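Local coordinates for protein AT5g51070/K3K7_27 (Arabidopsis thaliana, PDB 5GKM) that probably works as a Clp-family ATPase chaperone associated with the caseinolytic protease, and is represented by its N-terminal domain, at residues Asn74-Ser77 and Lys78-Glu81; Ile97-Lys100 and Arg101-Ala105; Cys115-Ala119 and Pro120-Ala124. All coordinates share one frame; numbering follows the deposited sequence. Where two conformers were deposited one is given.

Contact 1. Residues Asn74-Ser77 and Lys78-Glu81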
loop_
_atom_site.group_PDB
_atom_site.type_symbol
_atom_site.label_atom_id
_atom_site.label_comp_id
_atom_site.label_asym_id
_atom_site.label_seq_id
_atom_site.Cartn_x
_atom_site.Cartn_y
_atom_site.Cartn_z
ATOM N N ASN A 74 3.913 14.471 -17.148
ATOM C CA ASN A 74 2.749 15.117 -16.600
ATOM C C ASN A 74 2.299 14.508 -15.271
ATOM O O ASN A 74 2.466 13.346 -15.072
ATOM C CB ASN A 74 1.594 15.131 -17.589
ATOM C CG ASN A 74 1.882 15.960 -18.808
ATOM O OD1 ASN A 74 2.398 17.024 -18.702
ATOM N ND2 ASN A 74 1.477 15.473 -19.956
ATOM N N SER A 75 1.739 15.340 -14.419
ATOM C CA SER A 75 1.143 14.944 -13.166
ATOM C C SER A 75 -0.201 14.255 -13.357
ATOM O O SER A 75 -0.739 14.245 -14.419
ATOM C CB SER A 75 0.995 16.125 -12.226
ATOM O OG SER A 75 0.166 17.117 -12.719
ATOM N N ASP A 76 -0.706 13.642 -12.288
ATOM C CA ASP A 76 -1.893 12.815 -12.372
ATOM C C ASP A 76 -3.136 13.621 -12.000
ATOM O O ASP A 76 -3.265 14.074 -10.888
ATOM C CB ASP A 76 -1.711 11.643 -11.396
ATOM C CG ASP A 76 -2.794 10.566 -11.503
ATOM O OD1 ASP A 76 -3.825 10.807 -12.093
ATOM O OD2 ASP A 76 -2.585 9.473 -10.988
ATOM N N SER A 77 -4.058 13.755 -12.944
ATOM C CA SER A 77 -5.229 14.589 -12.762
ATOM C C SER A 77 -6.105 14.125 -11.628
ATOM O O SER A 77 -6.831 14.883 -11.063
ATOM C CB SER A 77 -6.054 14.606 -14.039
ATOM O OG SER A 77 -5.383 15.272 -15.097
ATOM N N LYS A 78 -5.982 12.852 -11.316
ATOM C CA LYS A 78 -6.802 12.182 -10.323
ATOM C C LYS A 78 -6.340 12.403 -8.903
ATOM O O LYS A 78 -6.967 11.960 -8.003
ATOM C CB LYS A 78 -6.809 10.661 -10.581
ATOM C CG LYS A 78 -7.583 10.223 -11.777
ATOM C CD LYS A 78 -7.755 8.742 -11.764
ATOM C CE LYS A 78 -6.415 8.042 -11.646
ATOM N NZ LYS A 78 -5.387 8.451 -12.615
ATOM N N GLN A 79 -5.210 13.053 -8.719
ATOM C CA GLN A 79 -4.569 13.132 -7.424
ATOM C C GLN A 79 -4.308 14.573 -7.058
ATOM O O GLN A 79 -3.224 14.983 -6.872
ATOM C CB GLN A 79 -3.258 12.298 -7.390
ATOM C CG GLN A 79 -3.437 10.856 -7.841
ATOM C CD GLN A 79 -2.341 9.900 -7.369
ATOM O OE1 GLN A 79 -1.297 10.309 -6.974
ATOM N NE2 GLN A 79 -2.621 8.604 -7.458
ATOM N N GLU A 80 -5.398 15.295 -6.885
ATOM C CA GLU A 80 -5.345 16.688 -6.498
ATOM C C GLU A 80 -6.334 16.990 -5.400
ATOM O O GLU A 80 -6.928 18.019 -5.388
ATOM C CB GLU A 80 -5.600 17.592 -7.704
ATOM C CG GLU A 80 -4.571 17.400 -8.791
ATOM C CD GLU A 80 -4.558 18.504 -9.815
ATOM O OE1 GLU A 80 -5.306 19.417 -9.705
ATOM O OE2 GLU A 80 -3.761 18.415 -10.704
ATOM N N GLU A 81 -6.476 16.065 -4.471
ATOM C CA GLU A 81 -7.315 16.288 -3.321
ATOM C C GLU A 81 -6.711 17.357 -2.474
ATOM O O GLU A 81 -5.534 17.464 -2.362
ATOM C CB GLU A 81 -7.515 14.990 -2.515
ATOM C CG GLU A 81 -8.424 14.032 -3.208
ATOM C CD GLU A 81 -8.318 12.590 -2.738
ATOM O OE1 GLU A 81 -8.198 12.389 -1.581
ATOM O OE2 GLU A 81 -8.430 11.744 -3.606
HETATM O O HOH W 1 -2.654 17.850 -12.971
HETATM O O HOH W 2 -3.126 6.790 -11.164
#

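Contact 2. Residues Ile97-Lys100 and Arg101-Ala105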
loop_
_atom_site.group_PDB
_atom_site.type_symbol
_atom_site.label_atom_id
_atom_site.label_comp_id
_atom_site.label_asym_id
_atom_site.label_seq_id
_atom_site.Cartn_x
_atom_site.Cartn_y
_atom_site.Cartn_z
ATOM N N ILE A 97 -8.596 9.703 -0.521
ATOM C CA ILE A 97 -9.844 8.986 -0.529
ATOM C C ILE A 97 -9.578 7.602 -1.060
ATOM O O ILE A 97 -10.051 6.685 -0.531
ATOM C CB ILE A 97 -10.824 9.690 -1.471
ATOM C CG1 ILE A 97 -11.284 10.958 -0.798
ATOM C CG2 ILE A 97 -12.030 8.836 -1.806
ATOM C CD1 ILE A 97 -11.854 11.971 -1.775
ATOM N N SER A 98 -8.820 7.535 -2.131
ATOM C CA SER A 98 -8.516 6.058 -2.648
ATOM C C SER A 98 -7.809 5.095 -1.552
ATOM O O SER A 98 -8.121 3.989 -1.424
ATOM C CB SER A 98 -7.673 6.197 -3.924
ATOM O OG SER A 98 -6.523 7.042 -3.737
ATOM N N THR A 99 -6.847 5.716 -0.878
ATOM C CA THR A 99 -6.155 5.016 0.129
ATOM C C THR A 99 -7.128 4.619 1.241
ATOM O O THR A 99 -7.040 3.570 1.717
ATOM C CB THR A 99 -4.952 5.837 0.673
ATOM O OG1 THR A 99 -4.107 6.131 -0.405
ATOM C CG2 THR A 99 -4.211 5.044 1.734
ATOM N N LYS A 100 -8.003 5.518 1.634
ATOM C CA LYS A 100 -8.943 5.183 2.666
ATOM C C LYS A 100 -9.881 4.045 2.232
ATOM O O LYS A 100 -10.325 3.266 3.013
ATOM C CB LYS A 100 -9.749 6.406 3.101
ATOM C CG LYS A 100 -8.916 7.451 3.835
ATOM C CD LYS A 100 -9.777 8.672 4.175
ATOM C CE LYS A 100 -9.075 9.815 4.864
ATOM N NZ LYS A 100 -8.588 9.423 6.206
ATOM N N ARG A 101 -10.204 4.057 0.976
ATOM C CA ARG A 101 -11.047 3.035 0.420
ATOM C C ARG A 101 -10.338 1.697 0.549
ATOM O O ARG A 101 -10.917 0.741 0.895
ATOM C CB ARG A 101 -11.371 3.351 -1.017
ATOM C CG ARG A 101 -12.202 2.309 -1.687
ATOM C CD ARG A 101 -12.833 2.761 -2.990
ATOM N NE ARG A 101 -13.296 1.576 -3.732
ATOM C CZ ARG A 101 -13.618 1.516 -5.020
ATOM N NH1 ARG A 101 -13.595 2.575 -5.783
ATOM N NH2 ARG A 101 -13.970 0.370 -5.556
ATOM N N VAL A 102 -9.048 1.699 0.270
ATOM C CA VAL A 102 -8.297 0.481 0.392
ATOM C C VAL A 102 -8.288 -0.056 1.825
ATOM O O VAL A 102 -8.399 -1.224 2.052
ATOM C CB VAL A 102 -6.856 0.684 -0.150
ATOM C CG1 VAL A 102 -5.919 -0.432 0.279
ATOM C CG2 VAL A 102 -6.897 0.815 -1.654
ATOM N N PHE A 103 -8.115 0.834 2.769
ATOM C CA PHE A 103 -8.048 0.426 4.129
ATOM C C PHE A 103 -9.392 -0.190 4.515
ATOM O O PHE A 103 -9.439 -1.109 5.222
ATOM C CB PHE A 103 -7.773 1.603 5.089
ATOM C CG PHE A 103 -6.393 2.177 5.010
ATOM C CD1 PHE A 103 -5.357 1.444 4.592
ATOM C CD2 PHE A 103 -6.159 3.457 5.387
ATOM C CE1 PHE A 103 -4.092 1.958 4.502
ATOM C CE2 PHE A 103 -4.889 3.985 5.319
ATOM C CZ PHE A 103 -3.854 3.216 4.885
ATOM N N GLU A 104 -10.477 0.432 4.061
ATOM C CA GLU A 104 -11.814 -0.091 4.382
ATOM C C GLU A 104 -11.998 -1.458 3.754
ATOM O O GLU A 104 -12.501 -2.321 4.367
ATOM C CB GLU A 104 -12.976 0.861 4.008
ATOM C CG GLU A 104 -14.378 0.254 4.178
ATOM C CD GLU A 104 -14.768 -0.165 5.611
ATOM O OE1 GLU A 104 -14.159 0.273 6.567
ATOM O OE2 GLU A 104 -15.735 -0.939 5.773
ATOM N N ALA A 105 -11.506 -1.615 2.546
ATOM C CA ALA A 105 -11.591 -2.928 1.912
ATOM C C ALA A 105 -10.816 -3.984 2.693
ATOM O O ALA A 105 -11.203 -5.077 2.772
ATOM C CB ALA A 105 -11.097 -2.897 0.481
#

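Contact 3. Residues Cys115-Ala119 and Pro120-Ala124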
loop_
_atom_site.group_PDB
_atom_site.type_symbol
_atom_site.label_atom_id
_atom_site.label_comp_id
_atom_site.label_asym_id
_atom_site.label_seq_id
_atom_site.Cartn_x
_atom_site.Cartn_y
_atom_site.Cartn_z
ATOM N N CYS A 115 -11.214 -13.267 10.073
ATOM C CA CYS A 115 -9.914 -13.008 10.820
ATOM C C CYS A 115 -10.001 -11.846 12.031
ATOM O O CYS A 115 -10.892 -11.085 12.014
ATOM C CB CYS A 115 -9.019 -12.463 9.720
ATOM S SG CYS A 115 -7.387 -12.409 10.315
ATOM N N GLN A 116 -9.203 -12.051 13.038
ATOM C CA GLN A 116 -9.234 -11.196 14.160
ATOM C C GLN A 116 -8.434 -9.914 13.939
ATOM O O GLN A 116 -8.461 -9.056 14.733
ATOM C CB GLN A 116 -8.712 -11.926 15.393
ATOM C CG GLN A 116 -9.591 -13.093 15.820
ATOM C CD GLN A 116 -10.999 -12.674 16.150
ATOM O OE1 GLN A 116 -11.229 -11.608 16.689
ATOM N NE2 GLN A 116 -11.948 -13.531 15.856
ATOM N N TYR A 117 -7.716 -9.855 12.850
ATOM C CA TYR A 117 -6.752 -8.805 12.623
ATOM C C TYR A 117 -6.751 -8.369 11.176
ATOM O O TYR A 117 -7.185 -9.074 10.369
ATOM C CB TYR A 117 -5.340 -9.256 12.979
ATOM C CG TYR A 117 -4.868 -10.545 12.313
ATOM C CD1 TYR A 117 -4.402 -10.538 11.043
ATOM C CD2 TYR A 117 -4.892 -11.766 12.979
ATOM C CE1 TYR A 117 -3.984 -11.657 10.411
ATOM C CE2 TYR A 117 -4.443 -12.895 12.378
ATOM C CZ TYR A 117 -4.007 -12.852 11.084
ATOM O OH TYR A 117 -3.581 -14.001 10.484
ATOM N N ILE A 118 -6.225 -7.188 10.908
ATOM C CA ILE A 118 -5.996 -6.725 9.553
ATOM C C ILE A 118 -4.484 -6.675 9.391
ATOM O O ILE A 118 -3.823 -5.946 10.047
ATOM C CB ILE A 118 -6.547 -5.305 9.280
ATOM C CG1 ILE A 118 -8.057 -5.256 9.280
ATOM C CG2 ILE A 118 -6.136 -4.828 7.915
ATOM C CD1 ILE A 118 -8.681 -5.090 10.616
ATOM N N ALA A 119 -3.991 -7.535 8.540
ATOM C CA ALA A 119 -2.598 -7.644 8.234
ATOM C C ALA A 119 -2.243 -6.913 6.952
ATOM O O ALA A 119 -3.039 -6.528 6.233
ATOM C CB ALA A 119 -2.167 -9.098 8.159
ATOM N N PRO A 120 -0.942 -6.806 6.702
ATOM C CA PRO A 120 -0.526 -6.172 5.447
ATOM C C PRO A 120 -1.111 -6.896 4.208
ATOM O O PRO A 120 -1.352 -6.313 3.211
ATOM C CB PRO A 120 1.004 -6.334 5.471
ATOM C CG PRO A 120 1.344 -6.325 6.883
ATOM C CD PRO A 120 0.239 -7.111 7.527
ATOM N N GLU A 121 -1.281 -8.192 4.362
ATOM C CA GLU A 121 -1.793 -8.991 3.283
ATOM C C GLU A 121 -3.237 -8.613 2.931
ATOM O O GLU A 121 -3.595 -8.619 1.831
ATOM C CB GLU A 121 -1.639 -10.455 3.597
ATOM C CG GLU A 121 -0.198 -10.858 3.569
ATOM C CD GLU A 121 0.595 -10.515 4.825
ATOM O OE1 GLU A 121 0.093 -10.229 5.863
ATOM O OE2 GLU A 121 1.764 -10.610 4.696
ATOM N N HIS A 122 -4.034 -8.302 3.940
ATOM C CA HIS A 122 -5.361 -7.808 3.710
ATOM C C HIS A 122 -5.346 -6.475 3.009
ATOM O O HIS A 122 -6.166 -6.204 2.210
ATOM C CB HIS A 122 -6.128 -7.612 5.000
ATOM C CG HIS A 122 -6.382 -8.883 5.773
ATOM N ND1 HIS A 122 -5.857 -9.136 6.966
ATOM C CD2 HIS A 122 -7.143 -9.968 5.459
ATOM C CE1 HIS A 122 -6.275 -10.312 7.384
ATOM N NE2 HIS A 122 -7.048 -10.821 6.459
ATOM N N ILE A 123 -4.419 -5.619 3.411
ATOM C CA ILE A 123 -4.240 -4.339 2.750
ATOM C C ILE A 123 -3.833 -4.512 1.296
ATOM O O ILE A 123 -4.281 -3.831 0.469
ATOM C CB ILE A 123 -3.234 -3.391 3.471
ATOM C CG1 ILE A 123 -3.700 -3.160 4.912
ATOM C CG2 ILE A 123 -3.051 -2.106 2.668
ATOM C CD1 ILE A 123 -2.709 -2.453 5.812
ATOM N N ALA A 124 -2.952 -5.458 1.051
ATOM C CA ALA A 124 -2.576 -5.723 -0.328
ATOM C C ALA A 124 -3.751 -6.202 -1.188
ATOM O O ALA A 124 -3.886 -5.798 -2.270
ATOM C CB ALA A 124 -1.433 -6.731 -0.398
#

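Contact 1. Residues Asn74-Ser77 and Lys78-Glu81
The planes of the Asp76 carboxylate and the Gln79 side-chain amide are nearly parallel (18° apart), the amide set off past OD2; Gln79 CG is what rests over the carboxylate face, 3.5 Å from Asp76 OD2. Gln79 NE2 lies 3.6 Å from Asp76 OD2. The backbone NH of Lys78 also comes in over the carboxylate: Lys78 N donates to Asp76 OD1 over 3.1 Å, from well above the carboxylate plane (46° out of it). The Lys78 ammonium arrives from another direction, on the syn lone pair of OD1, and forms a salt bridge with NZ 2.9 Å from Asp76 OD1; a weak 3.4 Å bond runs from NZ to Asp76 OD2. To get there the lysine chain bends at both chi3 and chi4, curling its tip round to the carboxylate.

The backbone beneath is a type I turn from Asp76 to Gln79, closed by Gln79 N bonding Asp76 O at 3.1 Å. Because OD1 also accepts the Lys78 NH, two residues on, an Asx turn is superposed on it. Two waters add further links: one joins Ser75 OG to Glu80 OE2, and the other bridges Asp76 OD2 and Lys78 NZ.

OD2 also accepts from Trp70 NE1, at the end of helix 59-71, while the Gln79 amide oxygen is bonded to Gln36 NE2. The turn sits in the loop between helices 59-71 and 97-112 of this Clp N-terminal domain. Asp76 is thus a buried acid with two donors on OD1, and with a tryptophan NH and a water on OD2. Such surroundings, with the ammonium alongside, would be expected to favour the ionised carboxylate and to fix its rotation.

Contact 2. Residues Ile97-Lys100 and Arg101-Ala105
Thr99 and Phe103, one helical turn apart, lie side by side and point the same way. The methyl of the threonine does the touching: CG2 sits over the face of the Phe103 ring in a CH-pi contact, 4.1 Å from its centroid and 29° off the normal, nearest to CZ at the ring's far end. The same face carries Thr99 O toward its rim, 3.6 Å above the plane, so a single residue covers both ends of it. CG2 can do this because OG1 takes the place beside the backbone N (chi1 -58°), where it bonds Val33 O and Ser96 OG.

This is an i to i+4 pairing on the first turns of helix 97-112, which is amphipathic here: Thr99, Val102 and Phe103 are buried, whereas Lys100, Arg101 and Glu104 are exposed. Regular backbone bonds run beneath, such as Phe103 N to Thr99 O at 3.1 Å and Glu104 N to Lys100 O at 3.0 Å.

Val102 points another way round the helix. Its CG2 leans on Ser98 O at 3.4 Å, and the side chain packs on Leu38 of helix 35-45, while Phe103 meets Phe95 edge-to-face.

Contact 3. Residues Cys115-Ala119 and Pro120-Ala124
Pro120 follows Ala119, the N-cap residue, and opens helix 120-130 at N1, a position where a residue without an NH costs the helix no bond. Its O accepts from Ala124 N at 2.8 Å in the first full turn, and its ring packs outward on Leu42 of helix 35-45 and Ala14 of helix 12-27.

Glu121 bends at chi2 (80°) and brings OE1 back to 3.4 Å from Ala119 CB. Its other oxygen, OE2, forms salt bridges with Arg156 and Arg13, which tie the helix start to helices 146-158 and 12-27.

His122 carries most of the contact. With CG beside its own backbone N (chi1 -64°), the ring swings back over the helix start, and ND1 accepts the backbone NH of Ala119. That bond is nearly straight: Ala119 N lies 2.9 Å from His122 ND1 and only 2° out of the ring plane. An N3 side chain holding the N-cap NH is one half of a capping box; alanine at the cap cannot supply the reciprocal side-chain half. Accepting through ND1 would suggest that the imidazole proton is on NE2, which is buried and finds no partner in the model. His122 CE1 comes within 3.4 Å of Tyr117 O, whose hydrogen-bond partner is Ser110 OG, and the Tyr117 side chain crosses the histidine at about a right angle. A sulfur-aromatic approach of Cys115 SG to the imidazole edge is doubtful, since the cysteine has two conformers.

Ile123 closes the turn: its N donates to Ala119 O at 3.3 Å, in the carbonyl plane, and a weak bond from His122 N reaches the same oxygen. Ile123 CG1 meets Ile118 CG2 at 4.2 Å, and Ile123 also packs on Leu38 and Leu42 of helix 35-45.

Overall arrangement
All three contacts are local and come in series along the chain; none nests in or crosses another. Contact 1 closes a turn in the loop that leaves helix 59-71, and its end meets the next element where Glu81 OE1 bonds Ile97 N, at the start of helix 97-112. Contact 2 closes no loop and spans the opening turns of that helix, its centre about 17 Å from that of contact 1. Contact 3 closes the link from helix 97-112 into helix 120-130, its centre about 13 Å from that of contact 2, which it touches where Val102 packs against Ile123. Contacts 1 and 3 lie about 28 Å apart between centres, on opposite sides of the chain's centre.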